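Local coordinates for TATA-box-binding protein (Methanococcus jannaschii, PDB 2Z8U), which probably binds the TATA box near transcription start sites as a general initiation factor for archaeal RNA polymerase, at residues K166-E169 against D170-A174; I87-E90 against L91-G95; N27-L30 against E31-A34; E118-L121 against D122-A125. All blocks are in the same frame, centred on the assembly; numbering follows the deposited sequence.

Contact 1: residues K166-E169 against D170-A174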
loop_
_atom_site.group_PDB
_atom_site.type_symbol
_atom_site.label_atom_id
_atom_site.label_comp_id
_atom_site.label_asym_id
_atom_site.label_seq_id
_atom_site.Cartn_x
_atom_site.Cartn_y
_atom_site.Cartn_z
ATOM N N LYS B 166 20.068 -17.803 14.349
ATOM C CA LYS B 166 20.033 -19.241 14.061
ATOM C C LYS B 166 21.271 -19.967 14.573
ATOM O O LYS B 166 21.311 -21.206 14.592
ATOM C CB LYS B 166 19.874 -19.479 12.561
ATOM C CG LYS B 166 18.687 -18.736 11.961
ATOM C CD LYS B 166 17.406 -19.520 12.183
ATOM C CE LYS B 166 16.180 -18.723 11.742
ATOM N NZ LYS B 166 14.945 -19.502 11.981
ATOM N N SER B 167 22.282 -19.205 14.987
ATOM C CA SER B 167 23.518 -19.813 15.466
ATOM C C SER B 167 24.370 -18.869 16.279
ATOM O O SER B 167 24.322 -17.634 16.126
ATOM C CB SER B 167 24.359 -20.387 14.313
ATOM O OG SER B 167 25.081 -19.353 13.662
ATOM N N GLU B 168 25.155 -19.482 17.152
ATOM C CA GLU B 168 26.140 -18.779 17.952
ATOM C C GLU B 168 27.176 -18.055 17.061
ATOM O O GLU B 168 27.561 -16.928 17.346
ATOM C CB GLU B 168 26.792 -19.788 18.909
ATOM C CG GLU B 168 27.303 -19.188 20.202
ATOM C CD GLU B 168 28.771 -18.847 20.134
ATOM O OE1 GLU B 168 29.462 -19.396 19.247
ATOM O OE2 GLU B 168 29.231 -18.033 20.967
ATOM N N GLU B 169 27.603 -18.699 15.974
ATOM C CA GLU B 169 28.499 -18.059 14.990
ATOM C C GLU B 169 27.890 -16.810 14.351
ATOM O O GLU B 169 28.571 -15.789 14.186
ATOM C CB GLU B 169 28.935 -19.041 13.902
ATOM C CG GLU B 169 27.879 -20.051 13.462
ATOM C CD GLU B 169 27.902 -21.352 14.280
ATOM O OE1 GLU B 169 28.022 -22.433 13.660
ATOM O OE2 GLU B 169 27.782 -21.298 15.528
ATOM N N ASP B 170 26.614 -16.892 13.988
ATOM C CA ASP B 170 25.894 -15.702 13.515
ATOM C C ASP B 170 25.806 -14.597 14.570
ATOM O O ASP B 170 25.755 -13.434 14.217
ATOM C CB ASP B 170 24.473 -16.035 13.062
ATOM C CG ASP B 170 24.409 -16.591 11.652
ATOM O OD1 ASP B 170 25.411 -16.519 10.905
ATOM O OD2 ASP B 170 23.343 -17.129 11.306
ATOM N N ALA B 171 25.735 -14.958 15.850
ATOM C CA ALA B 171 25.662 -13.946 16.928
ATOM C C ALA B 171 26.931 -13.112 16.974
ATOM O O ALA B 171 26.890 -11.880 17.163
ATOM C CB ALA B 171 25.420 -14.617 18.295
ATOM N N LYS B 172 28.054 -13.809 16.814
ATOM C CA LYS B 172 29.381 -13.190 16.748
ATOM C C LYS B 172 29.501 -12.248 15.554
ATOM O O LYS B 172 30.000 -11.131 15.691
ATOM C CB LYS B 172 30.463 -14.269 16.666
ATOM C CG LYS B 172 30.785 -14.946 17.991
ATOM C CD LYS B 172 31.697 -16.149 17.771
ATOM C CE LYS B 172 31.849 -16.953 19.038
ATOM N NZ LYS B 172 32.620 -18.206 18.783
ATOM N N ARG B 173 29.048 -12.706 14.389
ATOM C CA ARG B 173 29.051 -11.905 13.154
ATOM C C ARG B 173 28.193 -10.643 13.280
ATOM O O ARG B 173 28.546 -9.580 12.753
ATOM C CB ARG B 173 28.529 -12.742 11.989
ATOM C CG ARG B 173 29.337 -13.989 11.678
ATOM C CD ARG B 173 28.747 -14.755 10.483
ATOM N NE ARG B 173 28.366 -13.855 9.397
ATOM C CZ ARG B 173 27.171 -13.822 8.809
ATOM N NH1 ARG B 173 26.203 -14.660 9.170
ATOM N NH2 ARG B 173 26.945 -12.944 7.842
ATOM N N ALA B 174 27.051 -10.783 13.958
ATOM C CA ALA B 174 26.179 -9.665 14.286
ATOM C C ALA B 174 26.869 -8.656 15.210
ATOM O O ALA B 174 26.832 -7.443 14.954
ATOM C CB ALA B 174 24.902 -10.185 14.932
HETATM O O HOH W 1 21.222 -16.061 12.552
#
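S167 and D170 make the polar join at the head of helix 168-183: the amide N of D170 points almost straight at S167 OG, 2.9 Å away with an N-H...O angle of 165°, although the hydroxyl is crowded in the model and its exact place is less certain. The A171 amide divides itself between two carbonyls, reaching S167 O at 3.0 Å and, more weakly, E168 O. K172 N and R173 N then bond to E168 O and E169 O in the regular helical way. The carboxylate of D170 works with both oxygens. OD1 takes R173 NH1 at 2.7 Å in a salt bridge, lying in the guanidinium plane while the donor stands above the carboxylate plane; R173 NH2 reaches on to D147. D170 OD2 accepts a hydrogen bond from a water 2.7 Å away, whose oxygen accepts from K166 N. This is a serine N-cap, a small hydroxyl well suited to meeting an amide that has no preceding turn to pair with, and acidic residues in the first turn probably suit the positive end of the helix dipole. On the outer side E168 bends at chi2 (-95°), bringing OE1 to 3.4 Å from K172 NZ in a weak salt bridge. With an alanine in place of E168, the K172 ammonium would probably lose this acidic mate and its extended chain be freer to swing. Packing lies on another side of the helix: A171, small and buried, rests on I13 and L165, and the D170 side chain touches P148 and L165.

Contact 2: residues I87-E90 against L91-G95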
loop_
_atom_site.group_PDB
_atom_site.type_symbol
_atom_site.label_atom_id
_atom_site.label_comp_id
_atom_site.label_asym_id
_atom_site.label_seq_id
_atom_site.Cartn_x
_atom_site.Cartn_y
_atom_site.Cartn_z
ATOM N N ILE B 87 10.666 -35.905 28.190
ATOM C CA ILE B 87 9.260 -36.003 27.747
ATOM C C ILE B 87 9.051 -37.222 26.843
ATOM O O ILE B 87 8.071 -37.961 27.028
ATOM C CB ILE B 87 8.808 -34.686 27.065
ATOM C CG1 ILE B 87 8.938 -33.499 28.054
ATOM C CG2 ILE B 87 7.414 -34.814 26.438
ATOM C CD1 ILE B 87 7.914 -33.459 29.179
ATOM N N ILE B 88 9.950 -37.413 25.862
ATOM C CA ILE B 88 9.923 -38.588 24.965
ATOM C C ILE B 88 9.899 -39.916 25.756
ATOM O O ILE B 88 9.092 -40.811 25.485
ATOM C CB ILE B 88 11.124 -38.537 23.942
ATOM C CG1 ILE B 88 10.874 -37.408 22.924
ATOM C CG2 ILE B 88 11.365 -39.914 23.262
ATOM C CD1 ILE B 88 11.993 -37.202 21.917
ATOM N N LYS B 89 10.785 -40.026 26.740
ATOM C CA LYS B 89 10.814 -41.219 27.598
ATOM C C LYS B 89 9.462 -41.467 28.264
ATOM O O LYS B 89 8.999 -42.597 28.306
ATOM C CB LYS B 89 11.903 -41.107 28.646
ATOM C CG LYS B 89 11.951 -42.278 29.612
ATOM C CD LYS B 89 13.195 -42.170 30.478
ATOM C CE LYS B 89 13.366 -43.412 31.340
ATOM N NZ LYS B 89 12.150 -43.778 32.108
ATOM N N GLU B 90 8.830 -40.427 28.803
ATOM C CA GLU B 90 7.508 -40.621 29.418
ATOM C C GLU B 90 6.496 -41.142 28.426
ATOM O O GLU B 90 5.763 -42.087 28.712
ATOM C CB GLU B 90 6.968 -39.326 30.005
ATOM C CG GLU B 90 7.709 -38.821 31.209
ATOM C CD GLU B 90 7.070 -37.539 31.670
ATOM O OE1 GLU B 90 5.933 -37.598 32.180
ATOM O OE2 GLU B 90 7.680 -36.481 31.497
ATOM N N LEU B 91 6.451 -40.521 27.248
ATOM C CA LEU B 91 5.518 -40.966 26.199
ATOM C C LEU B 91 5.836 -42.386 25.733
ATOM O O LEU B 91 4.923 -43.215 25.597
ATOM C CB LEU B 91 5.478 -39.975 25.011
ATOM C CG LEU B 91 5.285 -38.477 25.331
ATOM C CD1 LEU B 91 5.146 -37.711 23.996
ATOM C CD2 LEU B 91 4.139 -38.154 26.279
ATOM N N LYS B 92 7.121 -42.693 25.531
ATOM C CA LYS B 92 7.526 -44.060 25.196
ATOM C C LYS B 92 7.092 -45.050 26.288
ATOM O O LYS B 92 6.544 -46.104 25.988
ATOM C CB LYS B 92 9.045 -44.177 24.948
ATOM C CG LYS B 92 9.538 -45.626 24.890
ATOM C CD LYS B 92 11.028 -45.739 24.546
ATOM C CE LYS B 92 11.461 -47.218 24.496
ATOM N NZ LYS B 92 12.932 -47.370 24.707
ATOM N N ASP B 93 7.348 -44.695 27.548
ATOM C CA ASP B 93 6.978 -45.532 28.689
ATOM C C ASP B 93 5.466 -45.753 28.717
ATOM O O ASP B 93 4.993 -46.851 29.038
ATOM C CB ASP B 93 7.456 -44.890 29.996
ATOM C CG ASP B 93 8.936 -45.083 30.235
ATOM O OD1 ASP B 93 9.570 -45.842 29.462
ATOM O OD2 ASP B 93 9.474 -44.452 31.177
ATOM N N ALA B 94 4.718 -44.703 28.366
ATOM C CA ALA B 94 3.262 -44.763 28.282
ATOM C C ALA B 94 2.729 -45.613 27.130
ATOM O O ALA B 94 1.547 -45.920 27.100
ATOM C CB ALA B 94 2.659 -43.368 28.220
ATOM N N GLY B 95 3.604 -46.031 26.224
ATOM C CA GLY B 95 3.188 -46.840 25.089
ATOM C C GLY B 95 2.824 -45.980 23.884
ATOM O O GLY B 95 2.211 -46.464 22.934
#
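K89 and D93, one turn apart on helix 77-94, are joined twice. D93 N donates to K89 O, and K89 NZ lies 2.9 Å from D93 OD2, approaching the syn lone pair of that oxygen. The K89 chain runs extended as far as CE and bends only at its last torsion (-51°), which turns the ammonium toward D93 OD2. Along the backbone, I87 O accepts from L91 N, I88 O takes K92 N at 2.7 Å in a nearly linear bond, and E90 O takes A94 N at 2.8 Å. The next amide, G95 N, turns back to K92 O at 3.0 Å as part of a Schellman motif. G95 has positive phi, 91°, where a CB would be jammed against the preceding carbonyl oxygen, so glycine is called for by the backbone itself. K92 sends its ammonium elsewhere, to a salt bridge with E100. The buried side is hydrocarbon: L91 CG lies 4.4 Å from I87 CG2, I87 reaches C52 and L54 of strand 50-54, I88 meets I24, V98 and P102, and L91 faces V33 and I36 of helix 30-36. The chemistry is thus that of an amphipathic helix end, whose last amides have backbone acceptors and whose lysines pair with acids, K89 with D93 and K92 with E100, leaving the branched aliphatic residues to strand 50-54, the short helix and the neighbouring loops.

Contact 3: residues N27-L30 against E31-A34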
loop_
_atom_site.group_PDB
_atom_site.type_symbol
_atom_site.label_atom_id
_atom_site.label_comp_id
_atom_site.label_asym_id
_atom_site.label_seq_id
_atom_site.Cartn_x
_atom_site.Cartn_y
_atom_site.Cartn_z
ATOM N N ASN B 27 1.721 -39.043 14.292
ATOM C CA ASN B 27 0.268 -38.927 14.402
ATOM C C ASN B 27 -0.030 -39.169 15.874
ATOM O O ASN B 27 -0.648 -40.168 16.252
ATOM C CB ASN B 27 -0.426 -39.952 13.470
ATOM C CG ASN B 27 -1.947 -40.009 13.637
ATOM O OD1 ASN B 27 -2.608 -39.014 13.955
ATOM N ND2 ASN B 27 -2.506 -41.193 13.405
ATOM N N ILE B 28 0.426 -38.216 16.678
ATOM C CA ILE B 28 0.508 -38.329 18.129
ATOM C C ILE B 28 -0.868 -38.093 18.742
ATOM O O ILE B 28 -1.548 -37.119 18.413
ATOM C CB ILE B 28 1.500 -37.275 18.726
ATOM C CG1 ILE B 28 2.824 -37.195 17.927
ATOM C CG2 ILE B 28 1.710 -37.515 20.241
ATOM C CD1 ILE B 28 4.032 -37.916 18.538
ATOM N N ASP B 29 -1.277 -38.999 19.623
ATOM C CA ASP B 29 -2.574 -38.891 20.282
ATOM C C ASP B 29 -2.404 -37.926 21.441
ATOM O O ASP B 29 -1.965 -38.320 22.507
ATOM C CB ASP B 29 -3.007 -40.297 20.737
ATOM C CG ASP B 29 -4.320 -40.331 21.496
ATOM O OD1 ASP B 29 -4.869 -39.290 21.934
ATOM O OD2 ASP B 29 -4.821 -41.471 21.633
ATOM N N LEU B 30 -2.768 -36.663 21.240
ATOM C CA LEU B 30 -2.571 -35.634 22.294
ATOM C C LEU B 30 -3.441 -35.812 23.552
ATOM O O LEU B 30 -3.041 -35.387 24.643
ATOM C CB LEU B 30 -2.761 -34.224 21.704
ATOM C CG LEU B 30 -1.753 -33.856 20.599
ATOM C CD1 LEU B 30 -2.035 -32.468 20.078
ATOM C CD2 LEU B 30 -0.295 -33.969 21.107
ATOM N N GLU B 31 -4.619 -36.420 23.408
ATOM C CA GLU B 31 -5.426 -36.757 24.588
ATOM C C GLU B 31 -4.658 -37.687 25.567
ATOM O O GLU B 31 -4.676 -37.470 26.779
ATOM C CB GLU B 31 -6.786 -37.348 24.202
ATOM C CG GLU B 31 -7.609 -37.805 25.433
ATOM C CD GLU B 31 -9.011 -38.275 25.103
ATOM O OE1 GLU B 31 -9.320 -38.457 23.897
ATOM O OE2 GLU B 31 -9.810 -38.456 26.059
ATOM N N GLU B 32 -3.990 -38.709 25.040
ATOM C CA GLU B 32 -3.181 -39.602 25.861
ATOM C C GLU B 32 -1.917 -38.922 26.392
ATOM O O GLU B 32 -1.502 -39.196 27.505
ATOM C CB GLU B 32 -2.821 -40.874 25.092
ATOM C CG GLU B 32 -4.003 -41.845 24.989
ATOM C CD GLU B 32 -3.596 -43.221 24.502
ATOM O OE1 GLU B 32 -2.415 -43.411 24.148
ATOM O OE2 GLU B 32 -4.473 -44.111 24.472
ATOM N N VAL B 33 -1.311 -38.032 25.605
ATOM C CA VAL B 33 -0.163 -37.221 26.093
ATOM C C VAL B 33 -0.618 -36.396 27.304
ATOM O O VAL B 33 0.050 -36.362 28.349
ATOM C CB VAL B 33 0.420 -36.323 24.959
ATOM C CG1 VAL B 33 1.528 -35.416 25.467
ATOM C CG2 VAL B 33 0.949 -37.179 23.813
ATOM N N ALA B 34 -1.787 -35.772 27.201
ATOM C CA ALA B 34 -2.307 -34.998 28.330
ATOM C C ALA B 34 -2.603 -35.851 29.566
ATOM O O ALA B 34 -2.513 -35.363 30.702
ATOM C CB ALA B 34 -3.537 -34.202 27.904
#
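E31 CB lies 3.5 Å from OD1 of D29, while the rest of the extended E31 chain leads off from this contact. At E32 the helix receives its cap: the amide N donates to D29 OD1 at 3.3 Å, fairly straight at 162°, meeting the oxygen from well above the carboxylate plane. The carboxylate of D29 gets there because CG is anti to the backbone N (chi1 178°), which folds the acid over the first helical turn. The price is paid by E32, whose carboxylate lies nearly parallel to that of D29, with OE2 3.9 Å from D29 OD2; the like charges may raise the proton affinity of one of them. An alanine in place of D29 would probably leave the E32 amide without its capping acceptor and weaken the start of the helix. V33 faces inward. Its N bonds to D29 O, and its two methyls give a compact apolar surface, CG2 meeting I28 CG2 at 3.7 Å, with L30 CD2 somewhat farther off. A34 N closes the turn on L30 O at 2.9 Å, and its small methyl lies by that oxygen and against L50. Helix 30-36 lies against strand 50-54 through L50, which touches both V33 and A34, and helix 77-94 packs on another part of it, through I36 among others; L30 rests on Y42 and R65, and the backbones of I28 and R65 are hydrogen-bonded.

Contact 4: residues E118-L121 against D122-A125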
loop_
_atom_site.group_PDB
_atom_site.type_symbol
_atom_site.label_atom_id
_atom_site.label_comp_id
_atom_site.label_asym_id
_atom_site.label_seq_id
_atom_site.Cartn_x
_atom_site.Cartn_y
_atom_site.Cartn_z
ATOM N N GLU B 118 28.460 3.806 26.948
ATOM C CA GLU B 118 27.069 4.219 27.055
ATOM C C GLU B 118 26.715 5.041 25.810
ATOM O O GLU B 118 27.095 6.211 25.712
ATOM C CB GLU B 118 26.823 4.980 28.350
ATOM C CG GLU B 118 27.152 4.174 29.609
ATOM C CD GLU B 118 27.104 5.009 30.861
ATOM O OE1 GLU B 118 26.909 6.243 30.768
ATOM O OE2 GLU B 118 27.265 4.451 31.950
ATOM N N PRO B 119 26.035 4.404 24.830
ATOM C CA PRO B 119 25.812 5.015 23.514
ATOM C C PRO B 119 24.866 6.210 23.531
ATOM O O PRO B 119 23.950 6.279 24.366
ATOM C CB PRO B 119 25.191 3.865 22.699
ATOM C CG PRO B 119 24.555 3.010 23.697
ATOM C CD PRO B 119 25.443 3.047 24.902
ATOM N N ASN B 120 25.117 7.162 22.641
ATOM C CA ASN B 120 24.185 8.265 22.416
ATOM C C ASN B 120 23.179 7.762 21.394
ATOM O O ASN B 120 23.424 7.799 20.185
ATOM C CB ASN B 120 24.912 9.542 21.936
ATOM C CG ASN B 120 23.990 10.767 21.859
ATOM O OD1 ASN B 120 24.427 11.905 22.088
ATOM N ND2 ASN B 120 22.737 10.551 21.515
ATOM N N LEU B 121 22.059 7.252 21.894
ATOM C CA LEU B 121 21.019 6.687 21.037
ATOM C C LEU B 121 20.413 7.689 20.022
ATOM O O LEU B 121 20.087 7.306 18.904
ATOM C CB LEU B 121 19.945 6.003 21.892
ATOM C CG LEU B 121 20.444 4.845 22.780
ATOM C CD1 LEU B 121 19.294 4.205 23.537
ATOM C CD2 LEU B 121 21.215 3.803 21.968
ATOM N N ASP B 122 20.255 8.950 20.418
ATOM C CA ASP B 122 19.766 9.989 19.496
ATOM C C ASP B 122 20.715 10.174 18.307
ATOM O O ASP B 122 20.270 10.282 17.169
ATOM C CB ASP B 122 19.547 11.317 20.237
ATOM C CG ASP B 122 18.353 11.261 21.179
ATOM O OD1 ASP B 122 18.562 11.390 22.400
ATOM O OD2 ASP B 122 17.209 11.055 20.702
ATOM N N ASP B 123 22.021 10.183 18.583
ATOM C CA ASP B 123 23.046 10.189 17.529
ATOM C C ASP B 123 22.902 9.022 16.567
ATOM O O ASP B 123 22.923 9.213 15.354
ATOM C CB ASP B 123 24.461 10.170 18.129
ATOM C CG ASP B 123 24.908 11.528 18.630
ATOM O OD1 ASP B 123 24.208 12.533 18.373
ATOM O OD2 ASP B 123 25.979 11.587 19.286
ATOM N N ILE B 124 22.745 7.820 17.117
ATOM C CA ILE B 124 22.642 6.607 16.323
ATOM C C ILE B 124 21.356 6.658 15.474
ATOM O O ILE B 124 21.376 6.326 14.290
ATOM C CB ILE B 124 22.717 5.314 17.215
ATOM C CG1 ILE B 124 24.116 5.130 17.829
ATOM C CG2 ILE B 124 22.356 4.040 16.420
ATOM C CD1 ILE B 124 24.152 4.111 18.968
ATOM N N ALA B 125 20.254 7.096 16.078
ATOM C CA ALA B 125 18.956 7.134 15.392
ATOM C C ALA B 125 18.987 8.030 14.147
ATOM O O ALA B 125 18.237 7.818 13.181
ATOM C CB ALA B 125 17.880 7.616 16.342
#
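I124 N and A125 N reach back to N120 O and L121 O, at 3.1 and 2.8 Å, starting the regular i to i+4 bonding of helix 121-127, the first of these donors lying in the plane of the N120 carbonyl. N120 occupies the N-cap position. Its side chain, swung away from its own amide nitrogen at chi1 -173°, folds forward over the first turn, and its flat amide group stacks on the D123 carboxylate: the two planes are only 17° apart, and N120 CG lies 3.4 Å from D123 CG. An asparagine probably suits such a place, since a short polar amide can lie close to the first turn without carrying a charge of its own next to the acid. D123 belongs to an acidic pair with D122 in this turn, where negative side chains would probably be helped by the positive end of the helix. The opposite chemistry rules the inner side. I124 extends its longer branch so that CD1 meets P119 CB at 3.9 Å, with L121 CD2 at 4.2 Å, making a small apolar cluster of three residues. P119, with no amide hydrogen to place, fits the loop before the cap, and its ring also touches I154, as L121 does. L121, I124 and the small A125 all pack on L141 of strand 141-146, while Y133 lies against L121, D122 and A125. The arrangement is a helix N-terminus resting on the antiparallel sheet, the short helix that follows the first strand in the second repeat of the TBP fold.

In the fold
Contacts 3 and 4 occupy equivalent places in the two repeats of the TBP saddle, each at the start of the short helix after the long first strand; their centres lie 51 Å apart, on opposite sides of the chain's centre. Contacts 1, 3 and 4 are helix starts, with serine, aspartate and asparagine at the cap position; contact 2 is a helix end. Contact 1, on long helix 168-183, lies at the surface, held by a serine cap, backbone bonds and two salt bridges, one weak. Contact 2, on long helix 77-94, is partly buried, as are contacts 3 and 4, which add apolar packing. Only contacts 2 and 3 touch, where L91 CD2 meets V33 CG1 at 3.9 Å.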